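Local coordinates for protein processed glycerol phosphate lipoteichoic acid synthase 2 (Bacillus subtilis, PDB 2W8D) that is a magnesium-binding member of the sulfatase family, with an alkaline-phosphatase-like alpha/beta domain and a phosphorylated residue at its metal site, at residues S102-K107 / W137-M142; N110-V115 / K144-D149; P173-S178 / Q233-F238; A127-N132 / F189-I194. All blocks are in the same frame, centred on the assembly; numbering follows the deposited sequence.

Contact 1: residues S102-K107 / W137-M142; sequences SVFVNK and WNRNEM
Phe104 and Met142 centre a partly buried packing contact within the sulfatase-type domain, where the short helix 103-106 lies against the first turn of helix 139-145. In Met142, modelled as selenomethionine, a chi1 of 172° turns CG away from the backbone N and sets that methylene squarely over the Phe104 ring, with CG 3.4 Å from the ring centroid, a CH-pi contact. SE follows above the same face at 5.0 Å from the centroid, a more distant Met-aromatic contact, and the bent chain then carries CE to 3.3 Å from Val103 O. At the ring edge, near its plane, Trp137 O approaches Phe104 CD2 to 3.3 Å.

The polar side is handled by one amide. Asn138 ND2 donates to Phe104 O (3.0 Å, 165° at the hydrogen) and also to Glu141 OE1 (3.1 Å), which it meets on the anti side of the carboxylate. Both acceptors lie in the amide plane, which fixes the rotation of the group. At the start of helix 103-106, Trp137 CZ3 rests 3.8 Å from Ser102 CB, while Ser102 OG caps its own helix by accepting from Val105 N. Trp137 NE1 bonds to a phosphate oxygen of the phosphothreonine at position 84. Farther out, Val103 and Phe104 lean on Phe89 of helix 86-93, and Arg139 forms a salt bridge to Glu88 of the same helix.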
loop_
_atom_site.group_PDB
_atom_site.type_symbol
_atom_site.label_atom_id
_atom_site.label_comp_id
_atom_site.label_asym_id
_atom_site.label_seq_id
_atom_site.Cartn_x
_atom_site.Cartn_y
_atom_site.Cartn_z
ATOM N N SER A 102 -10.648 3.285 -12.967
ATOM C CA SER A 102 -9.888 3.824 -11.882
ATOM C C SER A 102 -10.796 4.660 -10.969
ATOM O O SER A 102 -11.466 5.616 -11.429
ATOM C CB SER A 102 -8.758 4.695 -12.434
ATOM O OG SER A 102 -8.361 5.621 -11.430
ATOM N N VAL A 103 -10.767 4.326 -9.674
ATOM C CA VAL A 103 -11.522 5.093 -8.690
ATOM C C VAL A 103 -11.009 6.546 -8.565
ATOM O O VAL A 103 -11.807 7.448 -8.412
ATOM C CB VAL A 103 -11.568 4.408 -7.276
ATOM C CG1 VAL A 103 -10.160 4.181 -6.700
ATOM C CG2 VAL A 103 -12.444 5.243 -6.303
ATOM N N PHE A 104 -9.693 6.757 -8.646
ATOM C CA PHE A 104 -9.127 8.122 -8.672
ATOM C C PHE A 104 -9.679 8.976 -9.795
ATOM O O PHE A 104 -9.981 10.160 -9.594
ATOM C CB PHE A 104 -7.594 8.101 -8.777
ATOM C CG PHE A 104 -6.887 8.305 -7.458
ATOM C CD1 PHE A 104 -7.112 7.439 -6.383
ATOM C CD2 PHE A 104 -5.970 9.367 -7.285
ATOM C CE1 PHE A 104 -6.415 7.605 -5.136
ATOM C CE2 PHE A 104 -5.287 9.544 -6.053
ATOM C CZ PHE A 104 -5.514 8.667 -4.977
ATOM N N VAL A 105 -9.782 8.386 -10.991
ATOM C CA VAL A 105 -10.276 9.117 -12.136
ATOM C C VAL A 105 -11.774 9.362 -12.029
ATOM O O VAL A 105 -12.247 10.431 -12.406
ATOM C CB VAL A 105 -9.970 8.363 -13.461
ATOM C CG1 VAL A 105 -10.602 9.075 -14.668
ATOM C CG2 VAL A 105 -8.476 8.178 -13.645
ATOM N N ASN A 106 -12.535 8.385 -11.536
ATOM C CA ASN A 106 -14.002 8.459 -11.722
ATOM C C ASN A 106 -14.809 8.864 -10.481
ATOM O O ASN A 106 -15.945 9.301 -10.616
ATOM C CB ASN A 106 -14.535 7.141 -12.295
ATOM C CG ASN A 106 -14.120 6.937 -13.736
ATOM O OD1 ASN A 106 -14.284 7.817 -14.561
ATOM N ND2 ASN A 106 -13.584 5.779 -14.041
ATOM N N LYS A 107 -14.217 8.740 -9.292
ATOM C CA LYS A 107 -14.953 8.948 -8.052
ATOM C C LYS A 107 -14.389 10.056 -7.206
ATOM O O LYS A 107 -14.631 10.084 -5.984
ATOM C CB LYS A 107 -14.953 7.664 -7.230
ATOM C CG LYS A 107 -15.694 6.525 -7.841
ATOM C CD LYS A 107 -17.157 6.892 -8.096
ATOM C CE LYS A 107 -17.906 5.704 -8.647
ATOM N NZ LYS A 107 -19.269 6.110 -9.163
ATOM N N TRP A 137 -2.878 10.258 -12.927
ATOM C CA TRP A 137 -3.914 9.555 -12.176
ATOM C C TRP A 137 -4.925 10.488 -11.510
ATOM O O TRP A 137 -5.523 10.109 -10.520
ATOM C CB TRP A 137 -3.319 8.617 -11.115
ATOM C CG TRP A 137 -2.844 7.257 -11.564
ATOM C CD1 TRP A 137 -1.638 6.682 -11.267
ATOM C CD2 TRP A 137 -3.563 6.289 -12.359
ATOM N NE1 TRP A 137 -1.554 5.424 -11.836
ATOM C CE2 TRP A 137 -2.723 5.154 -12.500
ATOM C CE3 TRP A 137 -4.845 6.258 -12.935
ATOM C CZ2 TRP A 137 -3.107 4.012 -13.227
ATOM C CZ3 TRP A 137 -5.231 5.123 -13.646
ATOM C CH2 TRP A 137 -4.359 4.013 -13.786
ATOM N N ASN A 138 -5.155 11.685 -12.049
ATOM C CA ASN A 138 -6.134 12.608 -11.459
ATOM C C ASN A 138 -5.879 12.909 -9.941
ATOM O O ASN A 138 -6.807 13.270 -9.189
ATOM C CB ASN A 138 -7.558 12.078 -11.690
ATOM C CG ASN A 138 -8.623 13.152 -11.581
ATOM O OD1 ASN A 138 -8.417 14.272 -11.998
ATOM N ND2 ASN A 138 -9.794 12.795 -11.048
ATOM N N ARG A 139 -4.630 12.768 -9.496
ATOM C CA ARG A 139 -4.301 12.984 -8.084
ATOM C C ARG A 139 -4.709 14.365 -7.586
ATOM O O ARG A 139 -5.203 14.485 -6.494
ATOM C CB ARG A 139 -2.804 12.751 -7.797
ATOM C CG ARG A 139 -2.397 11.296 -7.952
ATOM C CD ARG A 139 -0.964 11.098 -7.564
ATOM N NE ARG A 139 -0.604 9.692 -7.502
ATOM C CZ ARG A 139 0.113 9.051 -8.424
ATOM N NH1 ARG A 139 0.406 7.758 -8.253
ATOM N NH2 ARG A 139 0.512 9.691 -9.525
ATOM N N ASN A 140 -4.482 15.405 -8.364
ATOM C CA ASN A 140 -4.829 16.726 -7.871
ATOM C C ASN A 140 -6.320 16.924 -7.555
ATOM O O ASN A 140 -6.656 17.750 -6.728
ATOM C CB ASN A 140 -4.259 17.867 -8.735
ATOM C CG ASN A 140 -4.869 17.942 -10.103
ATOM O OD1 ASN A 140 -5.552 17.045 -10.546
ATOM N ND2 ASN A 140 -4.594 19.029 -10.802
ATOM N N GLU A 141 -7.201 16.168 -8.193
ATOM C CA GLU A 141 -8.641 16.251 -7.866
ATOM C C GLU A 141 -8.957 15.373 -6.632
ATOM O O GLU A 141 -9.600 15.850 -5.693
ATOM C CB GLU A 141 -9.554 15.939 -9.080
ATOM C CG GLU A 141 -10.945 16.466 -8.861
ATOM C CD GLU A 141 -12.049 15.995 -9.849
ATOM O OE1 GLU A 141 -11.812 15.114 -10.741
ATOM O OE2 GLU A 141 -13.190 16.536 -9.681
HETATM N N MSE A 142 -8.453 14.145 -6.606
HETATM C CA MSE A 142 -8.786 13.169 -5.569
HETATM C C MSE A 142 -8.204 13.462 -4.188
HETATM O O MSE A 142 -8.822 13.156 -3.178
HETATM C CB MSE A 142 -8.346 11.753 -6.004
HETATM C CG MSE A 142 -8.465 10.653 -4.930
HETATM SE SE MSE A 142 -10.356 10.414 -4.331
HETATM C CE MSE A 142 -11.083 9.084 -5.612
#

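Contact 2: residues N110-V115 / K144-D149; sequences NTLQSV and KAEGID
Leu112, Ser114, Ala145 and Glu146 make a small buried contact between the extended loop 110-115 and the C-terminal end of helix 139-145.

Van der Waals touches come first. Leu112 CD1 lies 3.8 Å from Glu146 CG and 4.3 Å from Ala145 CB, gripping the aliphatic root of an acidic side chain rather than its carboxylate. Ser114 OG rests against the same root, 3.4 Å from Glu146 CG. Glu146 leaves its backbone on the side of the N (chi1 -68°) and, extended from there on, carries its carboxylate past both neighbours.

Water supplies the polar links, and both bridges converge on Ala145 O, which accepts from each. One water takes a hydrogen from Leu112 N and gives one to Ala145 O at 2.7 Å. The other accepts from Ser114 N (3.1 Å), donates to Ala145 O (3.1 Å) and makes a weak bond to Leu112 O.

Side-chain polar ends are satisfied from outside: Asn93, at the end of helix 86-93, bonds to Ser114 OG through OD1 and to Glu146 OE2 through ND2. Beyond Glu146, Gly147 leaves the helix with positive phi in a Schellman motif. Loop and helix end are thus joined through ordered water: the backbone groups of Leu112, Ser114 and Ala145 are bridged by it, while the side chains of Ser114 and Glu146 bond directly to Asn93.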
loop_
_atom_site.group_PDB
_atom_site.type_symbol
_atom_site.label_atom_id
_atom_site.label_comp_id
_atom_site.label_asym_id
_atom_site.label_seq_id
_atom_site.Cartn_x
_atom_site.Cartn_y
_atom_site.Cartn_z
ATOM N N ASN A 110 -16.736 11.909 -5.003
ATOM C CA ASN A 110 -17.347 11.264 -3.833
ATOM C C ASN A 110 -17.043 12.072 -2.546
ATOM O O ASN A 110 -16.029 12.778 -2.493
ATOM C CB ASN A 110 -16.918 9.786 -3.702
ATOM C CG ASN A 110 -17.878 8.828 -4.421
ATOM O OD1 ASN A 110 -18.543 9.200 -5.401
ATOM N ND2 ASN A 110 -17.970 7.609 -3.927
ATOM N N THR A 111 -17.922 11.993 -1.541
ATOM C CA THR A 111 -17.589 12.477 -0.204
ATOM C C THR A 111 -16.770 11.409 0.541
ATOM O O THR A 111 -17.186 10.256 0.681
ATOM C CB THR A 111 -18.851 12.874 0.611
ATOM O OG1 THR A 111 -19.564 13.956 -0.049
ATOM C CG2 THR A 111 -18.460 13.288 2.043
ATOM N N LEU A 112 -15.587 11.795 1.003
ATOM C CA LEU A 112 -14.685 10.858 1.650
ATOM C C LEU A 112 -14.363 11.235 3.097
ATOM O O LEU A 112 -14.459 12.403 3.491
ATOM C CB LEU A 112 -13.401 10.719 0.823
ATOM C CG LEU A 112 -13.566 10.140 -0.584
ATOM C CD1 LEU A 112 -12.221 10.058 -1.219
ATOM C CD2 LEU A 112 -14.234 8.773 -0.559
ATOM N N GLN A 113 -13.988 10.232 3.886
ATOM C CA GLN A 113 -13.610 10.460 5.274
ATOM C C GLN A 113 -12.267 9.790 5.516
ATOM O O GLN A 113 -12.144 8.844 6.283
ATOM C CB GLN A 113 -14.732 10.022 6.219
ATOM C CG GLN A 113 -16.031 10.728 5.827
ATOM C CD GLN A 113 -17.281 10.235 6.519
ATOM O OE1 GLN A 113 -17.377 9.079 6.873
ATOM N NE2 GLN A 113 -18.272 11.124 6.675
ATOM N N SER A 114 -11.259 10.301 4.825
ATOM C CA SER A 114 -9.912 9.734 4.833
ATOM C C SER A 114 -9.139 9.890 6.144
ATOM O O SER A 114 -9.455 10.755 6.974
ATOM C CB SER A 114 -9.087 10.414 3.750
ATOM O OG SER A 114 -9.735 10.292 2.498
ATOM N N VAL A 115 -8.098 9.079 6.276
ATOM C CA VAL A 115 -7.108 9.195 7.333
ATOM C C VAL A 115 -6.488 10.600 7.432
ATOM O O VAL A 115 -6.557 11.213 8.483
ATOM C CB VAL A 115 -6.024 8.116 7.169
ATOM C CG1 VAL A 115 -5.071 8.158 8.331
ATOM C CG2 VAL A 115 -6.706 6.738 7.083
ATOM N N LYS A 144 -7.818 16.309 -2.998
ATOM C CA LYS A 144 -8.566 17.402 -2.403
ATOM C C LYS A 144 -9.753 16.816 -1.669
ATOM O O LYS A 144 -10.099 17.265 -0.565
ATOM C CB LYS A 144 -9.062 18.355 -3.473
ATOM C CG LYS A 144 -7.985 19.135 -4.138
ATOM C CD LYS A 144 -8.639 19.969 -5.201
ATOM C CE LYS A 144 -7.991 21.287 -5.330
ATOM N NZ LYS A 144 -7.069 21.275 -6.460
ATOM N N ALA A 145 -10.364 15.800 -2.275
ATOM C CA ALA A 145 -11.480 15.111 -1.648
ATOM C C ALA A 145 -10.995 14.404 -0.372
ATOM O O ALA A 145 -11.763 14.228 0.583
ATOM C CB ALA A 145 -12.100 14.093 -2.636
ATOM N N GLU A 146 -9.726 14.006 -0.366
ATOM C CA GLU A 146 -9.167 13.233 0.760
ATOM C C GLU A 146 -8.644 14.114 1.906
ATOM O O GLU A 146 -8.231 13.611 2.954
ATOM C CB GLU A 146 -8.083 12.242 0.278
ATOM C CG GLU A 146 -8.646 11.095 -0.579
ATOM C CD GLU A 146 -7.583 10.080 -1.071
ATOM O OE1 GLU A 146 -6.374 10.441 -1.225
ATOM O OE2 GLU A 146 -7.987 8.903 -1.298
ATOM N N GLY A 147 -8.691 15.425 1.686
ATOM C CA GLY A 147 -8.158 16.407 2.592
ATOM C C GLY A 147 -6.657 16.567 2.646
ATOM O O GLY A 147 -6.138 17.074 3.641
ATOM N N ILE A 148 -5.929 16.145 1.623
ATOM C CA ILE A 148 -4.488 16.278 1.701
ATOM C C ILE A 148 -4.181 17.784 1.582
ATOM O O ILE A 148 -4.615 18.414 0.605
ATOM C CB ILE A 148 -3.716 15.487 0.626
ATOM C CG1 ILE A 148 -4.045 13.976 0.593
ATOM C CG2 ILE A 148 -2.206 15.678 0.802
ATOM C CD1 ILE A 148 -4.173 13.289 1.881
ATOM N N ASP A 149 -3.449 18.351 2.560
ATOM C CA ASP A 149 -3.204 19.822 2.587
ATOM C C ASP A 149 -2.244 20.243 1.502
ATOM O O ASP A 149 -2.375 21.331 0.973
ATOM C CB ASP A 149 -2.611 20.341 3.930
ATOM C CG ASP A 149 -3.505 20.075 5.110
ATOM O OD1 ASP A 149 -4.581 20.672 5.139
ATOM O OD2 ASP A 149 -3.160 19.242 5.985
HETATM O O HOH W 1 -11.872 13.045 3.416
HETATM O O HOH W 2 -14.485 14.544 0.488
#

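Contact 3: residues P173-S178 / Q233-F238; sequences PFFKES and QSIEQF
Phe175 of helix 171-183 fits as a knob into a hole made by Ser234, Ile235, Gln237 and Phe238 of helix 219-244. Its ring forms an offset stack with that of Phe238, centroids 4.5 Å apart and planes at 25°, and the closest carbons are the two CD1 atoms, 3.5 Å from Phe175 to Phe238. Phe238 CB also stands over the Phe175 face as a CH-pi donor. Also in the hole, Ile235 CD1 meets Phe175 CE2 at 3.9 Å, and Ser234 CB lies equally close to Phe175 CD2.

Gln237 closes the hole on another side. A chi1 of 163° and a bend at chi2 together lay its NE2 3.4 Å from Phe175 CB. That amide makes a weak hydrogen bond to Lys172 O, while Lys176 NZ lies near Gln237 CG and forms a salt bridge with Asp241.

In the next shell, Phe174 CE2 covers the Phe175 face opposite Phe238. The local helix axes run nearly parallel, 15° apart at 9.5 Å, and the pair rests on the central sheet: Ile235 and Phe238 pack on Val37 of strand 33-39, and the Phe238 ring meets Phe193 of strand 189-194.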
loop_
_atom_site.group_PDB
_atom_site.type_symbol
_atom_site.label_atom_id
_atom_site.label_comp_id
_atom_site.label_asym_id
_atom_site.label_seq_id
_atom_site.Cartn_x
_atom_site.Cartn_y
_atom_site.Cartn_z
ATOM N N PRO A 173 17.505 11.185 -6.439
ATOM C CA PRO A 173 17.347 12.652 -6.290
ATOM C C PRO A 173 15.960 13.090 -5.798
ATOM O O PRO A 173 15.835 14.129 -5.160
ATOM C CB PRO A 173 17.617 13.199 -7.696
ATOM C CG PRO A 173 17.406 12.032 -8.603
ATOM C CD PRO A 173 17.768 10.803 -7.835
ATOM N N PHE A 174 14.923 12.304 -6.086
ATOM C CA PHE A 174 13.597 12.626 -5.577
ATOM C C PHE A 174 13.635 12.623 -4.046
ATOM O O PHE A 174 13.179 13.566 -3.424
ATOM C CB PHE A 174 12.538 11.671 -6.142
ATOM C CG PHE A 174 11.313 11.560 -5.305
ATOM C CD1 PHE A 174 10.378 12.572 -5.282
ATOM C CD2 PHE A 174 11.101 10.432 -4.524
ATOM C CE1 PHE A 174 9.235 12.463 -4.501
ATOM C CE2 PHE A 174 9.964 10.320 -3.735
ATOM C CZ PHE A 174 9.032 11.339 -3.729
ATOM N N PHE A 175 14.219 11.594 -3.442
ATOM C CA PHE A 175 14.361 11.570 -1.981
ATOM C C PHE A 175 15.275 12.646 -1.372
ATOM O O PHE A 175 14.966 13.159 -0.297
ATOM C CB PHE A 175 14.756 10.192 -1.477
ATOM C CG PHE A 175 13.630 9.212 -1.441
ATOM C CD1 PHE A 175 12.487 9.474 -0.700
ATOM C CD2 PHE A 175 13.722 7.990 -2.141
ATOM C CE1 PHE A 175 11.453 8.546 -0.657
ATOM C CE2 PHE A 175 12.724 7.076 -2.090
ATOM C CZ PHE A 175 11.564 7.343 -1.371
ATOM N N LYS A 176 16.374 12.996 -2.039
ATOM C CA LYS A 176 17.245 14.053 -1.556
ATOM C C LYS A 176 16.520 15.387 -1.455
ATOM O O LYS A 176 16.527 16.035 -0.410
ATOM C CB LYS A 176 18.427 14.241 -2.511
ATOM C CG LYS A 176 19.801 13.906 -1.938
ATOM C CD LYS A 176 20.110 14.656 -0.650
ATOM C CE LYS A 176 21.342 14.012 0.003
ATOM N NZ LYS A 176 21.053 12.634 0.494
ATOM N N GLU A 177 15.917 15.777 -2.578
ATOM C CA GLU A 177 15.184 17.030 -2.748
ATOM C C GLU A 177 13.938 17.165 -1.861
ATOM O O GLU A 177 13.573 18.278 -1.460
ATOM C CB GLU A 177 14.862 17.251 -4.232
ATOM C CG GLU A 177 16.030 17.934 -4.965
ATOM C CD GLU A 177 15.999 17.746 -6.477
ATOM O OE1 GLU A 177 15.234 18.459 -7.155
ATOM O OE2 GLU A 177 16.776 16.912 -6.989
ATOM N N SER A 178 13.327 16.031 -1.522
ATOM C CA SER A 178 12.190 16.021 -0.607
ATOM C C SER A 178 12.527 16.383 0.848
ATOM O O SER A 178 11.639 16.827 1.578
ATOM C CB SER A 178 11.464 14.673 -0.645
ATOM O OG SER A 178 10.989 14.373 -1.948
ATOM N N GLN A 233 18.513 0.961 -2.580
ATOM C CA GLN A 233 19.475 2.011 -2.219
ATOM C C GLN A 233 18.815 3.342 -1.890
ATOM O O GLN A 233 19.263 4.040 -0.988
ATOM C CB GLN A 233 20.532 2.167 -3.310
ATOM C CG GLN A 233 21.351 0.874 -3.506
ATOM C CD GLN A 233 22.385 0.948 -4.632
ATOM O OE1 GLN A 233 22.190 1.635 -5.639
ATOM N NE2 GLN A 233 23.491 0.233 -4.459
ATOM N N SER A 234 17.757 3.690 -2.615
ATOM C CA SER A 234 16.999 4.912 -2.400
ATOM C C SER A 234 16.335 4.916 -1.038
ATOM O O SER A 234 16.280 5.944 -0.400
ATOM C CB SER A 234 15.887 5.060 -3.454
ATOM O OG SER A 234 16.381 5.037 -4.783
ATOM N N ILE A 235 15.800 3.779 -0.605
ATOM C CA ILE A 235 15.130 3.699 0.694
ATOM C C ILE A 235 16.180 3.841 1.800
ATOM O O ILE A 235 15.969 4.580 2.771
ATOM C CB ILE A 235 14.340 2.375 0.887
ATOM C CG1 ILE A 235 13.223 2.250 -0.156
ATOM C CG2 ILE A 235 13.823 2.252 2.348
ATOM C CD1 ILE A 235 12.460 3.559 -0.387
ATOM N N GLU A 236 17.295 3.136 1.628
ATOM C CA GLU A 236 18.473 3.279 2.510
ATOM C C GLU A 236 18.883 4.741 2.685
ATOM O O GLU A 236 18.994 5.227 3.817
ATOM C CB GLU A 236 19.670 2.438 2.002
ATOM C CG GLU A 236 20.994 2.706 2.777
ATOM C CD GLU A 236 22.184 1.871 2.307
ATOM O OE1 GLU A 236 22.217 1.403 1.153
ATOM O OE2 GLU A 236 23.133 1.707 3.106
ATOM N N GLN A 237 19.080 5.457 1.577
ATOM C CA GLN A 237 19.449 6.886 1.671
ATOM C C GLN A 237 18.356 7.666 2.419
ATOM O O GLN A 237 18.644 8.364 3.375
ATOM C CB GLN A 237 19.745 7.480 0.287
ATOM C CG GLN A 237 19.750 9.005 0.208
ATOM C CD GLN A 237 19.089 9.527 -1.068
ATOM O OE1 GLN A 237 19.445 9.103 -2.164
ATOM N NE2 GLN A 237 18.113 10.456 -0.925
ATOM N N PHE A 238 17.105 7.517 2.020
ATOM C CA PHE A 238 15.975 8.145 2.729
ATOM C C PHE A 238 16.006 7.912 4.251
ATOM O O PHE A 238 15.864 8.864 5.039
ATOM C CB PHE A 238 14.657 7.657 2.134
ATOM C CG PHE A 238 13.437 8.376 2.628
ATOM C CD1 PHE A 238 13.380 9.786 2.672
ATOM C CD2 PHE A 238 12.295 7.649 2.963
ATOM C CE1 PHE A 238 12.201 10.459 3.087
ATOM C CE2 PHE A 238 11.089 8.315 3.371
ATOM C CZ PHE A 238 11.048 9.733 3.430
#

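Contact 4: residues A127-N132 / F189-I194; sequences ATFHGN and FYTKFI
Phe129 and Phe193 share one rotamer, with CG beside the backbone N (chi1 -62° and -72°), and this lays the side chains alongside each other so that the rings stack on one face of two paired parallel strands. The stack is offset, centroids 4.4 Å apart and planes 4° from parallel. On the other face, the extended first torsion of His130 brings ND1 within 2.9 Å of Ile194 O, a hydrogen bond with the acceptor in the imidazole plane. A water donates to the same carbonyl and accepts from Gly131 N.

Backbone bonds link the strands in parallel register, from Ala127 N to Tyr190 O through Ile194 N to Phe129 O. On the His130 face, Thr128 OG1 lies 3.2 Å from Lys192 CE, buried and with no polar partner in the model. Lys192 NZ reaches past it to salt bridges with Glu88 and Glu92. The sheet thus separates a largely aromatic face from one where a buried charge is paired, and the imidazole bond requires hydrogen on ND1.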
loop_
_atom_site.group_PDB
_atom_site.type_symbol
_atom_site.label_atom_id
_atom_site.label_comp_id
_atom_site.label_asym_id
_atom_site.label_seq_id
_atom_site.Cartn_x
_atom_site.Cartn_y
_atom_site.Cartn_z
ATOM N N ALA A 127 0.729 15.917 3.425
ATOM C CA ALA A 127 1.349 16.237 2.126
ATOM C C ALA A 127 1.725 14.975 1.336
ATOM O O ALA A 127 2.174 13.993 1.922
ATOM C CB ALA A 127 2.597 17.111 2.329
ATOM N N THR A 128 1.570 15.010 0.006
ATOM C CA THR A 128 2.108 13.957 -0.845
ATOM C C THR A 128 3.350 14.461 -1.553
ATOM O O THR A 128 3.395 15.633 -1.927
ATOM C CB THR A 128 1.083 13.544 -1.898
ATOM O OG1 THR A 128 -0.077 13.023 -1.235
ATOM C CG2 THR A 128 1.672 12.506 -2.856
ATOM N N PHE A 129 4.346 13.581 -1.737
ATOM C CA PHE A 129 5.529 13.880 -2.539
ATOM C C PHE A 129 5.556 12.959 -3.732
ATOM O O PHE A 129 5.327 11.764 -3.602
ATOM C CB PHE A 129 6.797 13.683 -1.714
ATOM C CG PHE A 129 6.876 14.584 -0.523
ATOM C CD1 PHE A 129 7.638 15.753 -0.567
ATOM C CD2 PHE A 129 6.146 14.300 0.631
ATOM C CE1 PHE A 129 7.685 16.597 0.522
ATOM C CE2 PHE A 129 6.194 15.153 1.736
ATOM C CZ PHE A 129 6.960 16.299 1.678
ATOM N N HIS A 130 5.853 13.483 -4.903
ATOM C CA HIS A 130 5.884 12.651 -6.089
ATOM C C HIS A 130 6.557 13.414 -7.209
ATOM O O HIS A 130 6.289 14.597 -7.414
ATOM C CB HIS A 130 4.464 12.300 -6.475
ATOM C CG HIS A 130 4.361 11.356 -7.621
ATOM N ND1 HIS A 130 4.937 10.101 -7.607
ATOM C CD2 HIS A 130 3.742 11.477 -8.813
ATOM C CE1 HIS A 130 4.678 9.494 -8.749
ATOM N NE2 HIS A 130 3.950 10.305 -9.494
ATOM N N GLY A 131 7.454 12.740 -7.921
ATOM C CA GLY A 131 8.280 13.402 -8.929
ATOM C C GLY A 131 7.664 13.416 -10.311
ATOM O O GLY A 131 8.360 13.167 -11.278
ATOM N N ASN A 132 6.368 13.697 -10.407
ATOM C CA ASN A 132 5.661 13.716 -11.688
ATOM C C ASN A 132 4.529 14.728 -11.573
ATOM O O ASN A 132 4.209 15.147 -10.470
ATOM C CB ASN A 132 5.123 12.317 -12.047
ATOM C CG ASN A 132 4.587 12.223 -13.508
ATOM O OD1 ASN A 132 4.765 13.129 -14.312
ATOM N ND2 ASN A 132 3.936 11.118 -13.830
ATOM N N PHE A 189 2.983 15.538 11.193
ATOM C CA PHE A 189 2.611 15.485 9.785
ATOM C C PHE A 189 2.337 14.078 9.311
ATOM O O PHE A 189 2.903 13.116 9.830
ATOM C CB PHE A 189 3.665 16.162 8.906
ATOM C CG PHE A 189 5.026 15.530 8.985
ATOM C CD1 PHE A 189 5.254 14.258 8.477
ATOM C CD2 PHE A 189 6.079 16.204 9.557
ATOM C CE1 PHE A 189 6.538 13.670 8.572
ATOM C CE2 PHE A 189 7.341 15.636 9.637
ATOM C CZ PHE A 189 7.569 14.382 9.151
ATOM N N TYR A 190 1.477 13.963 8.297
ATOM C CA TYR A 190 1.144 12.699 7.666
ATOM C C TYR A 190 1.467 12.840 6.175
ATOM O O TYR A 190 0.888 13.696 5.503
ATOM C CB TYR A 190 -0.350 12.453 7.865
ATOM C CG TYR A 190 -0.955 11.277 7.097
ATOM C CD1 TYR A 190 -1.240 11.359 5.725
ATOM C CD2 TYR A 190 -1.310 10.122 7.784
ATOM C CE1 TYR A 190 -1.830 10.277 5.067
ATOM C CE2 TYR A 190 -1.894 9.074 7.164
ATOM C CZ TYR A 190 -2.135 9.132 5.819
ATOM O OH TYR A 190 -2.722 8.035 5.292
ATOM N N THR A 191 2.373 12.012 5.667
ATOM C CA THR A 191 2.995 12.235 4.357
ATOM C C THR A 191 3.098 10.971 3.535
ATOM O O THR A 191 3.212 9.876 4.099
ATOM C CB THR A 191 4.423 12.803 4.474
ATOM O OG1 THR A 191 5.191 11.997 5.374
ATOM C CG2 THR A 191 4.372 14.194 4.997
ATOM N N LYS A 192 3.045 11.138 2.208
ATOM C CA LYS A 192 3.104 10.032 1.265
ATOM C C LYS A 192 4.202 10.273 0.258
ATOM O O LYS A 192 4.201 11.316 -0.412
ATOM C CB LYS A 192 1.780 9.872 0.497
ATOM C CG LYS A 192 0.570 9.399 1.324
ATOM C CD LYS A 192 -0.741 10.127 0.873
ATOM C CE LYS A 192 -0.977 9.991 -0.611
ATOM N NZ LYS A 192 -0.962 8.533 -1.003
ATOM N N PHE A 193 5.118 9.306 0.139
ATOM C CA PHE A 193 6.142 9.339 -0.892
ATOM C C PHE A 193 5.882 8.289 -1.975
ATOM O O PHE A 193 5.923 7.073 -1.716
ATOM C CB PHE A 193 7.514 9.122 -0.255
ATOM C CG PHE A 193 7.998 10.297 0.558
ATOM C CD1 PHE A 193 8.929 11.168 0.037
ATOM C CD2 PHE A 193 7.511 10.527 1.841
ATOM C CE1 PHE A 193 9.371 12.264 0.789
ATOM C CE2 PHE A 193 7.948 11.577 2.586
ATOM C CZ PHE A 193 8.890 12.465 2.073
ATOM N N ILE A 194 5.574 8.747 -3.185
ATOM C CA ILE A 194 5.259 7.815 -4.271
ATOM C C ILE A 194 6.465 7.680 -5.198
ATOM O O ILE A 194 6.770 8.601 -5.967
ATOM C CB ILE A 194 4.000 8.238 -5.085
ATOM C CG1 ILE A 194 2.870 8.764 -4.171
ATOM C CG2 ILE A 194 3.550 7.062 -6.068
ATOM C CD1 ILE A 194 2.267 7.745 -3.199
HETATM O O HOH W 3 8.563 10.164 -7.165
#

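Contacts 1 and 2 lie 12 Å apart between centres and share helix 139-145, with Met142 SE touching Leu112 CD1 at 3.6 Å. Contact 4 supplies the strands beneath: Ile148 CG2 rests on Ala127 CA, and Arg139 of contact 1 packs on His130 and Ile194. Contact 3 covers the opposite face of those strands, where Phe238 CZ comes within 3.7 Å of Phe193 CE2. Together they show helices layered on both sides of a mixed, partly parallel sheet, as expected of an alkaline-phosphatase-like domain. The magnesium ion, bound by Glu40, phosphothreonine 84, Asp258 and His259, is about 6 Å from the Trp137 side chain, about 7 Å from that of Ile194 and about 13 Å from that of Phe175.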